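Local coordinates for protein precorrin-6A reductase (Rhodobacter capsulatus, PDB 4X7G) that catalyses the NADP(H)-dependent reduction of precorrin-6A in cobalamin biosynthesis, and here holds NADP and a reduced precorrin in a two-domain Rossmann-type fold, at residues 14-19 with 95-100; 23-28 with 236-241; 58-63 with 88-93. One frame throughout, in Å; residues are numbered along the deposited sequence.

Overall arrangement
From the N terminus, helix 11-22 supplies the first half of contact 1, and the turn into strand 27-31 the first half of contact 2. Contact 3 opens on helix 52-63 and closes soon afterwards at the end of helix 77-90, so it is nested inside both other loops. Strand 93-97 then closes contact 1. Contact 2 closes only after the second six-stranded sheet, in helix 234-243, so contacts 1 and 2 cross. They also touch, L16 and T19 meeting M238. Contact 1 joins helix 11-22 to strand 93-97, contact 2 the following turn to helix 234-243, and contact 3 two helices on the other face of the N-terminal sheet, which strand 229-231 completes.

Contact 1: 14-19 with 95-100; sequences SRLAKT and CAFERA. With 3Y8 (3-[(1R,2S,3S,7S,11S,16S,17R,18R,19R)-2,7,12,18-tetrakis(2-hydroxy-2-oxoethyl)-3,13-bis(3-hydroxy-3-oxopropyl)-1,2,5,7,11,17-hexamethyl-17-(3-oxidanyl-3-oxidanylidene-prop-1-enyl)-3,6,8,10,15,16,18,19,21,24-decahydrocorrin-8-yl]propanoic acid), chain C.
L16 and F97 mark the closest backbone approach of helical segment 14-19 to segment 95-100, their CA atoms 9.0 Å apart, so side chains alone bridge helix and strand. L16 reaches across with its CB, which lies 4.2 Å from CE2 of F97. It meets the phenyl ring at its edge, near the ring plane. The ring is extended toward the helix because F97 CG stands anti to the backbone N (chi1 -177°). Further along, R15 and R99 approach each other near the solvent-exposed edge of the contact. NH1 of R15 comes within 4.5 Å of NH2 of R99, an oblique approach of like charges, while R99 NH1 has a long, weak ion pair with E12. No hydrogen bond joins the segments.

Within the helix, the carbonyl oxygen R15 O accepts the amide N of T19 at 3.1 Å. In the conformer described, T19 OG1 also bonds R15 O at 3.0 Å, from the opposite face of the carbonyl plane.

At S14, the residue before R15, the helix meets the precorrin. S14 OG donates to carboxylate oxygen O45 of 3Y8 at 2.8 Å, and Q41 NE2 bonds the same hydroxyl, so S14 ties the pigment to the first turns of helix 11-22.

F97 is further packed by I69 of strand 67-70 and V237 of helix 234-243, and L16 also rests on I69. Helix 11-22 thus lies beside helix 234-243 on one face of the parallel sheet, over strands 67-70 and 93-97, while the disulfide C95-C231 staples strand 93-97 to edge strand 229-231.

Contact 2: 23-28 with 236-241; sequences QGFEAV and GVMGWL
The F25 ring is met obliquely by the terminal methyl of M238, CE lying 3.7 Å from F25 CE1, while at the ring's edge, in its plane, sits the side-chain oxygen of Q23, with OE1 3.6 Å from F25 CE1. Outside the two segments, L20 and P248 also pack against this phenyl group. The W240 indole has CD2 of L241 at its edge, in plane; it stacks with H244 and hydrogen-bonds through NE1 to D229.

M238, a selenomethionine, carries the contact from the helix side. Its chain is bent at chi2 (-43°) and chi3, which swings CE toward the loop although CB does not point there. The methyl rests against both the Q23 amide oxygen and the F25 ring, which lie next to each other on the same side of it, with CE 3.4 Å from Q23 OE1. Q23 and F25 both approach M238 from the opposite direction, Q23 through an extended chain. M238 has a second conformer, so the methyl contacts apply to one of its two positions.

Between Q23 and F25 the backbone turns at G24, whose positive phi completes a Schellman motif at the end of helix 11-22. The chain then runs into strand 27-31. Such a helix-to-strand connection belongs to the beta-alpha-beta crossovers of a Rossmann-type fold, here flanked by the C-terminal helix 234-243.

Contact 3: 58-63 with 88-93; sequences DYLTRE and AQTGVA
Two helices of the beta-alpha-beta crossovers in the N-terminal Rossmann-type domain meet where L60 and T61, late in helix 52-63, face T90 at the last turn of helix 77-90. The backbones come nearest at T61 and T90, with CA atoms 7.6 Å apart. The contact is small and without cross-segment hydrogen bonds. L60 contributes one methyl branch: its CD1 lies 3.8 Å from OG1 of T90, the two side chains crossing at about a right angle. T90 CG2 faces the other helix residue, 4.2 Å from T61 OG1.

Neither hydroxyl relies on the other helix for a partner, since T61 OG1 bonds V57 O and T90 OG1 bonds A86 O, each one turn back along its own helix. With chi1 at 58°, T90 OG1 sits between the backbone N and the carbonyl carbon, directed back toward that last turn, and its methyl is left to face T61. V92 continues the apolar surface past G91, where phi turns positive and the helix ends; V92 CG2 is 4.6 Å from L60 CD1.

On helix 52-63, R62 grips D58 side-on, using two nitrogens on one oxygen. R62 NE meets OD2 of D58 at 2.8 Å from above the carboxylate plane, whereas R62 NH2 reaches the syn lone pair of the same OD2 at 3.1 Å and a more bent angle. OD2 lies near the guanidinium plane in both bonds, which should steady the arginine along its helix.

Beneath the pair, L60 and V92 both pack on V68 of strand 67-70, and V57 extends the interface to T90. Y59 packs on V28 of strand 27-31. Helices 52-63 and 77-90 lie side by side on the sheet face opposite helices 11-22 and 234-243.

Contact 1: 14-19 with 95-100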
loop_
_atom_site.group_PDB
_atom_site.type_symbol
_atom_site.label_atom_id
_atom_site.label_comp_id
_atom_site.label_asym_id
_atom_site.label_seq_id
_atom_site.Cartn_x
_atom_site.Cartn_y
_atom_site.Cartn_z
ATOM N N SER A 14 4.345 -9.319 -0.973
ATOM C CA SER A 14 5.656 -9.971 -1.188
ATOM C C SER A 14 5.880 -11.107 -0.290
ATOM O O SER A 14 6.388 -12.177 -0.751
ATOM C CB SER A 14 6.754 -8.894 -1.000
ATOM O OG SER A 14 6.649 -7.904 -1.989
ATOM N N ARG A 15 5.502 -11.041 0.951
ATOM C CA ARG A 15 5.656 -12.138 1.873
ATOM C C ARG A 15 4.759 -13.275 1.446
ATOM O O ARG A 15 5.182 -14.474 1.535
ATOM C CB ARG A 15 5.321 -11.685 3.254
ATOM C CG ARG A 15 6.360 -10.713 3.819
ATOM C CD ARG A 15 6.019 -10.388 5.288
ATOM N NE ARG A 15 7.032 -9.475 5.852
ATOM C CZ ARG A 15 6.946 -8.796 7.024
ATOM N NH1 ARG A 15 5.869 -8.864 7.830
ATOM N NH2 ARG A 15 7.994 -8.041 7.362
ATOM N N LEU A 16 3.552 -12.964 0.989
ATOM C CA LEU A 16 2.655 -14.026 0.528
ATOM C C LEU A 16 3.222 -14.713 -0.721
ATOM O O LEU A 16 3.162 -15.944 -0.849
ATOM C CB LEU A 16 1.302 -13.444 0.224
ATOM C CG LEU A 16 0.283 -14.452 -0.342
ATOM C CD1 LEU A 16 0.048 -15.658 0.559
ATOM C CD2 LEU A 16 -1.012 -13.714 -0.654
ATOM N N ALA A 17 3.751 -13.927 -1.632
ATOM C CA ALA A 17 4.339 -14.513 -2.887
ATOM C C ALA A 17 5.451 -15.465 -2.527
ATOM O O ALA A 17 5.525 -16.576 -3.110
ATOM C CB ALA A 17 4.855 -13.424 -3.749
ATOM N N LYS A 18 6.302 -15.147 -1.586
ATOM C CA LYS A 18 7.369 -16.027 -1.149
ATOM C C LYS A 18 6.806 -17.284 -0.569
ATOM O O LYS A 18 7.317 -18.399 -0.889
ATOM C CB LYS A 18 8.239 -15.301 -0.199
ATOM C CG LYS A 18 9.321 -16.239 0.275
ATOM C CD LYS A 18 10.268 -15.778 1.334
ATOM C CE LYS A 18 11.137 -16.939 1.875
ATOM N NZ LYS A 18 11.645 -17.866 0.783
ATOM N N THR A 19 5.803 -17.195 0.276
ATOM C CA THR A 19 5.169 -18.335 0.874
ATOM C C THR A 19 4.558 -19.265 -0.187
ATOM O O THR A 19 4.612 -20.498 -0.122
ATOM C CB THR A 19 4.083 -17.834 1.866
ATOM O OG1 THR A 19 4.774 -17.131 2.919
ATOM C CG2 THR A 19 3.268 -18.942 2.449
ATOM N N CYS A 95 -10.133 -13.197 -0.908
ATOM C CA CYS A 95 -9.826 -12.688 0.416
ATOM C C CYS A 95 -8.920 -11.494 0.262
ATOM O O CYS A 95 -7.985 -11.503 -0.582
ATOM C CB CYS A 95 -9.101 -13.662 1.296
ATOM S SG CYS A 95 -9.403 -13.233 3.059
ATOM N N ALA A 96 -9.106 -10.453 1.073
ATOM C CA ALA A 96 -8.153 -9.311 1.114
ATOM C C ALA A 96 -7.189 -9.541 2.211
ATOM O O ALA A 96 -7.556 -9.664 3.362
ATOM C CB ALA A 96 -8.924 -7.983 1.352
ATOM N N PHE A 97 -5.891 -9.500 1.898
ATOM C CA PHE A 97 -4.846 -9.581 2.842
ATOM C C PHE A 97 -4.450 -8.196 3.225
ATOM O O PHE A 97 -3.703 -7.490 2.532
ATOM C CB PHE A 97 -3.628 -10.310 2.257
ATOM C CG PHE A 97 -2.483 -10.509 3.189
ATOM C CD1 PHE A 97 -2.546 -10.264 4.575
ATOM C CD2 PHE A 97 -1.242 -11.028 2.742
ATOM C CE1 PHE A 97 -1.444 -10.503 5.413
ATOM C CE2 PHE A 97 -0.197 -11.320 3.552
ATOM C CZ PHE A 97 -0.268 -11.016 4.858
ATOM N N GLU A 98 -5.071 -7.754 4.295
ATOM C CA GLU A 98 -4.741 -6.421 4.875
ATOM C C GLU A 98 -4.837 -6.475 6.358
ATOM O O GLU A 98 -5.759 -7.113 6.940
ATOM C CB GLU A 98 -5.539 -5.373 4.296
ATOM C CG GLU A 98 -6.994 -5.432 4.516
ATOM C CD GLU A 98 -7.709 -4.018 4.466
ATOM O OE1 GLU A 98 -7.372 -3.070 3.691
ATOM O OE2 GLU A 98 -8.742 -3.895 5.117
ATOM N N ARG A 99 -3.867 -5.855 6.952
ATOM C CA ARG A 99 -3.616 -5.939 8.406
ATOM C C ARG A 99 -4.519 -4.858 9.032
ATOM O O ARG A 99 -5.149 -4.052 8.343
ATOM C CB ARG A 99 -2.191 -5.703 8.769
ATOM C CG ARG A 99 -1.290 -6.716 8.126
ATOM C CD ARG A 99 -0.066 -6.031 7.986
ATOM N NE ARG A 99 0.757 -6.200 9.087
ATOM C CZ ARG A 99 1.562 -7.251 9.208
ATOM N NH1 ARG A 99 1.450 -8.273 8.375
ATOM N NH2 ARG A 99 2.407 -7.340 10.210
ATOM N N ALA A 100 -4.697 -4.960 10.331
ATOM C CA ALA A 100 -5.459 -3.960 11.049
ATOM C C ALA A 100 -4.796 -2.593 10.856
ATOM O O ALA A 100 -3.563 -2.498 10.686
ATOM C CB ALA A 100 -5.442 -4.288 12.498
HETATM C C48 3Y8 C . 4.358 -0.381 -7.618
HETATM C C47 3Y8 C . 6.755 -1.983 -6.226
HETATM C C43 3Y8 C . 8.014 -5.031 -0.988
HETATM C C42 3Y8 C . 7.897 -3.451 -1.071
HETATM C C41 3Y8 C . 6.416 -3.197 -0.860
HETATM C C38 3Y8 C . 3.690 -1.349 1.260
HETATM C C37 3Y8 C . 5.134 -1.359 1.581
HETATM C C36 3Y8 C . 7.524 -0.816 1.053
HETATM C C35 3Y8 C . 5.749 1.611 1.929
HETATM C C32 3Y8 C . 6.688 6.204 3.174
HETATM C C31 3Y8 C . 5.347 5.628 2.550
HETATM C C2 3Y8 C . 3.390 4.659 -0.140
HETATM C C1 3Y8 C . 3.860 4.057 -1.511
HETATM C C4 3Y8 C . 4.769 2.721 0.136
HETATM C C5 3Y8 C . 5.380 1.628 0.621
HETATM C C7 3Y8 C . 6.091 -0.839 0.432
HETATM C C8 3Y8 C . 6.115 -1.704 -0.783
HETATM C C6 3Y8 C . 5.682 0.413 -0.096
HETATM C C3 3Y8 C . 4.386 4.020 0.845
HETATM C C11 3Y8 C . 6.220 -0.283 -4.310
HETATM C C12 3Y8 C . 5.987 -0.786 -5.646
HETATM C C13 3Y8 C . 5.038 -0.105 -6.274
HETATM C C14 3Y8 C . 4.619 0.969 -5.391
HETATM C C15 3Y8 C . 3.654 1.902 -5.706
HETATM C C16 3Y8 C . 3.293 2.931 -4.727
HETATM C C17 3Y8 C . 2.506 4.172 -5.051
HETATM C C18 3Y8 C . 2.491 4.896 -3.667
HETATM C C19 3Y8 C . 2.804 3.772 -2.585
HETATM C C20 3Y8 C . 5.038 4.850 -2.088
HETATM C C21 3Y8 C . 8.142 -1.532 -6.855
HETATM C C24 3Y8 C . 7.684 0.093 -4.060
HETATM C C25 3Y8 C . 3.450 6.196 -0.089
HETATM C C26 3Y8 C . 2.001 4.122 0.235
HETATM O O59 3Y8 C . 6.643 6.870 -6.008
HETATM C C57 3Y8 C . 5.725 6.099 -6.524
HETATM O O58 3Y8 C . 5.465 5.934 -7.745
HETATM C C56 3Y8 C . 4.792 5.484 -5.516
HETATM C C55 3Y8 C . 3.384 5.066 -6.048
HETATM C C54 3Y8 C . 1.127 3.868 -5.589
HETATM C C60 3Y8 C . 1.202 5.606 -3.256
HETATM C C61 3Y8 C . 0.841 6.810 -3.995
HETATM O O62 3Y8 C . -0.369 7.218 -3.823
HETATM O O63 3Y8 C . 1.673 7.426 -4.716
HETATM N N24 3Y8 C . 3.360 2.685 -3.407
HETATM N N23 3Y8 C . 5.345 0.858 -4.245
HETATM C C49 3Y8 C . 3.058 -1.164 -7.383
HETATM C C50 3Y8 C . 2.304 -1.592 -8.598
HETATM O O51 3Y8 C . 2.682 -1.241 -9.739
HETATM O O52 3Y8 C . 1.344 -2.410 -8.352
HETATM O O23 3Y8 C . 9.121 -2.240 -6.541
HETATM O O22 3Y8 C . 8.145 -0.557 -7.567
HETATM C C10 3Y8 C . 5.699 -1.344 -3.287
HETATM C C9 3Y8 C . 5.852 -0.944 -1.860
HETATM N N22 3Y8 C . 5.630 0.376 -1.444
HETATM O O44 3Y8 C . 8.078 -5.488 0.162
HETATM O O45 3Y8 C . 8.219 -5.580 -1.990
HETATM O O39 3Y8 C . 3.031 -2.292 1.801
HETATM O O40 3Y8 C . 3.204 -0.397 0.653
HETATM N N21 3Y8 C . 4.463 2.792 -1.114
HETATM C C27 3Y8 C . 1.545 4.539 1.663
HETATM O O28 3Y8 C . 0.977 5.636 1.750
HETATM O O29 3Y8 C . 1.758 3.801 2.619
HETATM C C30 3Y8 C . 5.656 4.768 1.363
HETATM O O34 3Y8 C . 7.336 6.980 2.377
HETATM O O33 3Y8 C . 6.743 5.904 4.367
#

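Contact 2: 23-28 with 236-241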
loop_
_atom_site.group_PDB
_atom_site.type_symbol
_atom_site.label_atom_id
_atom_site.label_comp_id
_atom_site.label_asym_id
_atom_site.label_seq_id
_atom_site.Cartn_x
_atom_site.Cartn_y
_atom_site.Cartn_z
ATOM N N GLN A 23 5.665 -23.022 -1.011
ATOM C CA GLN A 23 4.767 -24.151 -0.813
ATOM C C GLN A 23 4.293 -24.765 -2.099
ATOM O O GLN A 23 3.512 -25.744 -2.061
ATOM C CB GLN A 23 3.563 -23.723 0.046
ATOM C CG GLN A 23 3.975 -23.334 1.474
ATOM C CD GLN A 23 2.794 -23.031 2.366
ATOM O OE1 GLN A 23 1.675 -23.472 2.130
ATOM N NE2 GLN A 23 3.061 -22.339 3.452
ATOM N N GLY A 24 4.763 -24.304 -3.222
ATOM C CA GLY A 24 4.458 -24.941 -4.468
ATOM C C GLY A 24 3.099 -24.691 -5.045
ATOM O O GLY A 24 2.591 -25.523 -5.826
ATOM N N PHE A 25 2.500 -23.525 -4.811
ATOM C CA PHE A 25 1.228 -23.181 -5.450
ATOM C C PHE A 25 1.395 -22.675 -6.821
ATOM O O PHE A 25 2.312 -21.900 -7.108
ATOM C CB PHE A 25 0.440 -22.140 -4.620
ATOM C CG PHE A 25 -0.151 -22.669 -3.347
ATOM C CD1 PHE A 25 0.536 -22.727 -2.178
ATOM C CD2 PHE A 25 -1.516 -23.191 -3.326
ATOM C CE1 PHE A 25 -0.024 -23.218 -1.030
ATOM C CE2 PHE A 25 -2.048 -23.677 -2.223
ATOM C CZ PHE A 25 -1.338 -23.719 -1.077
ATOM N N GLU A 26 0.437 -22.956 -7.706
ATOM C CA GLU A 26 0.353 -22.350 -8.971
ATOM C C GLU A 26 -0.296 -20.969 -8.791
ATOM O O GLU A 26 -1.422 -20.857 -8.323
ATOM C CB GLU A 26 -0.501 -23.222 -9.907
ATOM C CG GLU A 26 -0.585 -22.934 -11.315
ATOM C CD GLU A 26 -0.896 -24.256 -12.150
ATOM O OE1 GLU A 26 -0.474 -25.470 -11.862
ATOM O OE2 GLU A 26 -1.619 -23.951 -13.023
ATOM N N ALA A 27 0.424 -19.941 -9.125
ATOM C CA ALA A 27 -0.009 -18.583 -8.783
ATOM C C ALA A 27 0.610 -17.582 -9.699
ATOM O O ALA A 27 1.792 -17.768 -10.118
ATOM C CB ALA A 27 0.379 -18.229 -7.350
ATOM N N VAL A 28 -0.081 -16.472 -9.945
ATOM C CA VAL A 28 0.402 -15.277 -10.694
ATOM C C VAL A 28 0.382 -14.102 -9.739
ATOM O O VAL A 28 -0.607 -13.958 -8.984
ATOM C CB VAL A 28 -0.529 -15.024 -11.900
ATOM C CG1 VAL A 28 -0.150 -13.693 -12.535
ATOM C CG2 VAL A 28 -0.484 -16.156 -12.920
ATOM N N GLY A 236 -3.585 -16.322 8.416
ATOM C CA GLY A 236 -4.972 -16.219 8.005
ATOM C C GLY A 236 -5.207 -16.497 6.513
ATOM O O GLY A 236 -6.144 -17.158 6.170
ATOM N N VAL A 237 -4.340 -16.004 5.655
ATOM C CA VAL A 237 -4.486 -16.221 4.235
ATOM C C VAL A 237 -4.306 -17.696 3.968
ATOM O O VAL A 237 -5.058 -18.305 3.199
ATOM C CB VAL A 237 -3.471 -15.373 3.411
ATOM C CG1 VAL A 237 -3.475 -15.837 1.989
ATOM C CG2 VAL A 237 -3.688 -13.937 3.589
HETATM N N MSE A 238 -3.325 -18.342 4.583
HETATM C CA MSE A 238 -3.066 -19.693 4.266
HETATM C C MSE A 238 -4.232 -20.594 4.746
HETATM O O MSE A 238 -4.611 -21.511 4.068
HETATM C CB MSE A 238 -1.776 -20.167 4.895
HETATM C CG MSE A 238 -0.574 -19.353 4.277
HETATM SE SE MSE A 238 -0.468 -18.968 2.311
HETATM C CE MSE A 238 -0.437 -20.832 1.795
ATOM N N GLY A 239 -4.802 -20.275 5.916
ATOM C CA GLY A 239 -6.014 -21.029 6.393
ATOM C C GLY A 239 -7.186 -20.813 5.478
ATOM O O GLY A 239 -7.935 -21.757 5.189
ATOM N N TRP A 240 -7.416 -19.572 5.035
ATOM C CA TRP A 240 -8.499 -19.281 4.102
ATOM C C TRP A 240 -8.324 -20.042 2.841
ATOM O O TRP A 240 -9.285 -20.635 2.303
ATOM C CB TRP A 240 -8.565 -17.765 3.909
ATOM C CG TRP A 240 -9.655 -17.283 2.998
ATOM C CD1 TRP A 240 -10.871 -16.749 3.412
ATOM C CD2 TRP A 240 -9.672 -17.250 1.598
ATOM N NE1 TRP A 240 -11.616 -16.405 2.344
ATOM C CE2 TRP A 240 -10.930 -16.715 1.203
ATOM C CE3 TRP A 240 -8.733 -17.559 0.607
ATOM C CZ2 TRP A 240 -11.263 -16.572 -0.103
ATOM C CZ3 TRP A 240 -9.071 -17.375 -0.693
ATOM C CH2 TRP A 240 -10.310 -16.883 -1.073
ATOM N N LEU A 241 -7.088 -20.114 2.278
ATOM C CA LEU A 241 -6.912 -20.797 1.051
ATOM C C LEU A 241 -7.212 -22.298 1.226
ATOM O O LEU A 241 -7.874 -22.892 0.372
ATOM C CB LEU A 241 -5.452 -20.647 0.554
ATOM C CG LEU A 241 -5.105 -19.321 -0.074
ATOM C CD1 LEU A 241 -3.593 -19.117 -0.223
ATOM C CD2 LEU A 241 -5.770 -19.176 -1.391
#

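Contact 3: 58-63 with 88-93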
loop_
_atom_site.group_PDB
_atom_site.type_symbol
_atom_site.label_atom_id
_atom_site.label_comp_id
_atom_site.label_asym_id
_atom_site.label_seq_id
_atom_site.Cartn_x
_atom_site.Cartn_y
_atom_site.Cartn_z
ATOM N N ASP A 58 -12.780 -10.843 -17.418
ATOM C CA ASP A 58 -12.269 -11.502 -18.573
ATOM C C ASP A 58 -10.971 -12.242 -18.239
ATOM O O ASP A 58 -10.692 -13.365 -18.658
ATOM C CB ASP A 58 -12.019 -10.576 -19.797
ATOM C CG ASP A 58 -11.507 -11.329 -21.037
ATOM O OD1 ASP A 58 -12.280 -12.205 -21.541
ATOM O OD2 ASP A 58 -10.322 -11.072 -21.505
ATOM N N TYR A 59 -10.068 -11.573 -17.535
ATOM C CA TYR A 59 -8.789 -12.191 -17.130
ATOM C C TYR A 59 -9.015 -13.422 -16.253
ATOM O O TYR A 59 -8.395 -14.478 -16.477
ATOM C CB TYR A 59 -7.954 -11.141 -16.368
ATOM C CG TYR A 59 -6.707 -11.727 -15.855
ATOM C CD1 TYR A 59 -5.619 -11.812 -16.646
ATOM C CD2 TYR A 59 -6.665 -12.230 -14.556
ATOM C CE1 TYR A 59 -4.396 -12.355 -16.143
ATOM C CE2 TYR A 59 -5.517 -12.826 -14.075
ATOM C CZ TYR A 59 -4.458 -12.857 -14.799
ATOM O OH TYR A 59 -3.350 -13.442 -14.279
ATOM N N LEU A 60 -9.863 -13.272 -15.238
ATOM C CA LEU A 60 -10.070 -14.399 -14.349
ATOM C C LEU A 60 -10.556 -15.639 -15.119
ATOM O O LEU A 60 -10.207 -16.773 -14.831
ATOM C CB LEU A 60 -11.108 -14.043 -13.261
ATOM C CG LEU A 60 -10.701 -12.920 -12.303
ATOM C CD1 LEU A 60 -11.862 -12.526 -11.394
ATOM C CD2 LEU A 60 -9.506 -13.383 -11.418
ATOM N N THR A 61 -11.391 -15.346 -16.129
ATOM C CA THR A 61 -12.009 -16.445 -16.903
ATOM C C THR A 61 -10.940 -17.071 -17.816
ATOM O O THR A 61 -10.775 -18.302 -17.824
ATOM C CB THR A 61 -13.223 -15.884 -17.719
ATOM O OG1 THR A 61 -14.137 -15.293 -16.829
ATOM C CG2 THR A 61 -13.902 -17.000 -18.528
ATOM N N ARG A 62 -10.253 -16.270 -18.572
ATOM C CA ARG A 62 -9.291 -16.819 -19.542
ATOM C C ARG A 62 -8.125 -17.464 -18.880
ATOM O O ARG A 62 -7.544 -18.436 -19.395
ATOM C CB ARG A 62 -8.864 -15.824 -20.575
ATOM C CG ARG A 62 -8.153 -14.631 -20.120
ATOM C CD ARG A 62 -7.679 -13.908 -21.368
ATOM N NE ARG A 62 -8.775 -13.328 -22.153
ATOM C CZ ARG A 62 -9.423 -13.884 -23.186
ATOM N NH1 ARG A 62 -9.135 -15.110 -23.619
ATOM N NH2 ARG A 62 -10.396 -13.192 -23.796
ATOM N N GLU A 63 -7.710 -16.959 -17.704
ATOM C CA GLU A 63 -6.524 -17.439 -16.995
ATOM C C GLU A 63 -6.936 -18.635 -16.200
ATOM O O GLU A 63 -6.011 -19.339 -15.682
ATOM C CB GLU A 63 -5.852 -16.252 -16.208
ATOM C CG GLU A 63 -4.486 -16.506 -15.549
ATOM C CD GLU A 63 -3.387 -16.734 -16.565
ATOM O OE1 GLU A 63 -3.299 -16.091 -17.688
ATOM O OE2 GLU A 63 -2.485 -17.464 -16.122
ATOM N N ALA A 88 -17.256 -11.507 -7.547
ATOM C CA ALA A 88 -18.693 -11.856 -7.359
ATOM C C ALA A 88 -19.314 -12.281 -8.675
ATOM O O ALA A 88 -20.087 -13.321 -8.660
ATOM C CB ALA A 88 -19.451 -10.695 -6.797
ATOM N N GLN A 89 -19.002 -11.576 -9.752
ATOM C CA GLN A 89 -19.546 -11.895 -11.110
ATOM C C GLN A 89 -19.105 -13.256 -11.619
ATOM O O GLN A 89 -19.867 -13.980 -12.308
ATOM C CB GLN A 89 -19.155 -10.848 -12.166
ATOM C CG GLN A 89 -20.051 -10.893 -13.394
ATOM C CD GLN A 89 -19.635 -9.944 -14.485
ATOM O OE1 GLN A 89 -19.268 -8.809 -14.238
ATOM N NE2 GLN A 89 -19.690 -10.416 -15.711
ATOM N N THR A 90 -17.899 -13.668 -11.308
ATOM C CA THR A 90 -17.382 -14.910 -11.785
ATOM C C THR A 90 -17.518 -16.058 -10.821
ATOM O O THR A 90 -17.209 -17.206 -11.169
ATOM C CB THR A 90 -15.905 -14.758 -12.174
ATOM O OG1 THR A 90 -15.165 -14.281 -11.008
ATOM C CG2 THR A 90 -15.668 -13.765 -13.287
ATOM N N GLY A 91 -17.847 -15.829 -9.583
ATOM C CA GLY A 91 -17.870 -16.820 -8.560
ATOM C C GLY A 91 -16.490 -17.302 -8.049
ATOM O O GLY A 91 -16.370 -18.350 -7.386
ATOM N N VAL A 92 -15.451 -16.497 -8.286
ATOM C CA VAL A 92 -14.106 -16.778 -7.784
ATOM C C VAL A 92 -13.999 -16.305 -6.367
ATOM O O VAL A 92 -14.380 -15.167 -6.008
ATOM C CB VAL A 92 -13.115 -16.094 -8.734
ATOM C CG1 VAL A 92 -11.696 -16.091 -8.171
ATOM C CG2 VAL A 92 -13.137 -16.717 -10.140
ATOM N N ALA A 93 -13.443 -17.140 -5.515
ATOM C CA ALA A 93 -13.282 -16.838 -4.122
ATOM C C ALA A 93 -12.206 -15.736 -3.915
ATOM O O ALA A 93 -11.236 -15.704 -4.637
ATOM C CB ALA A 93 -12.793 -18.041 -3.382
#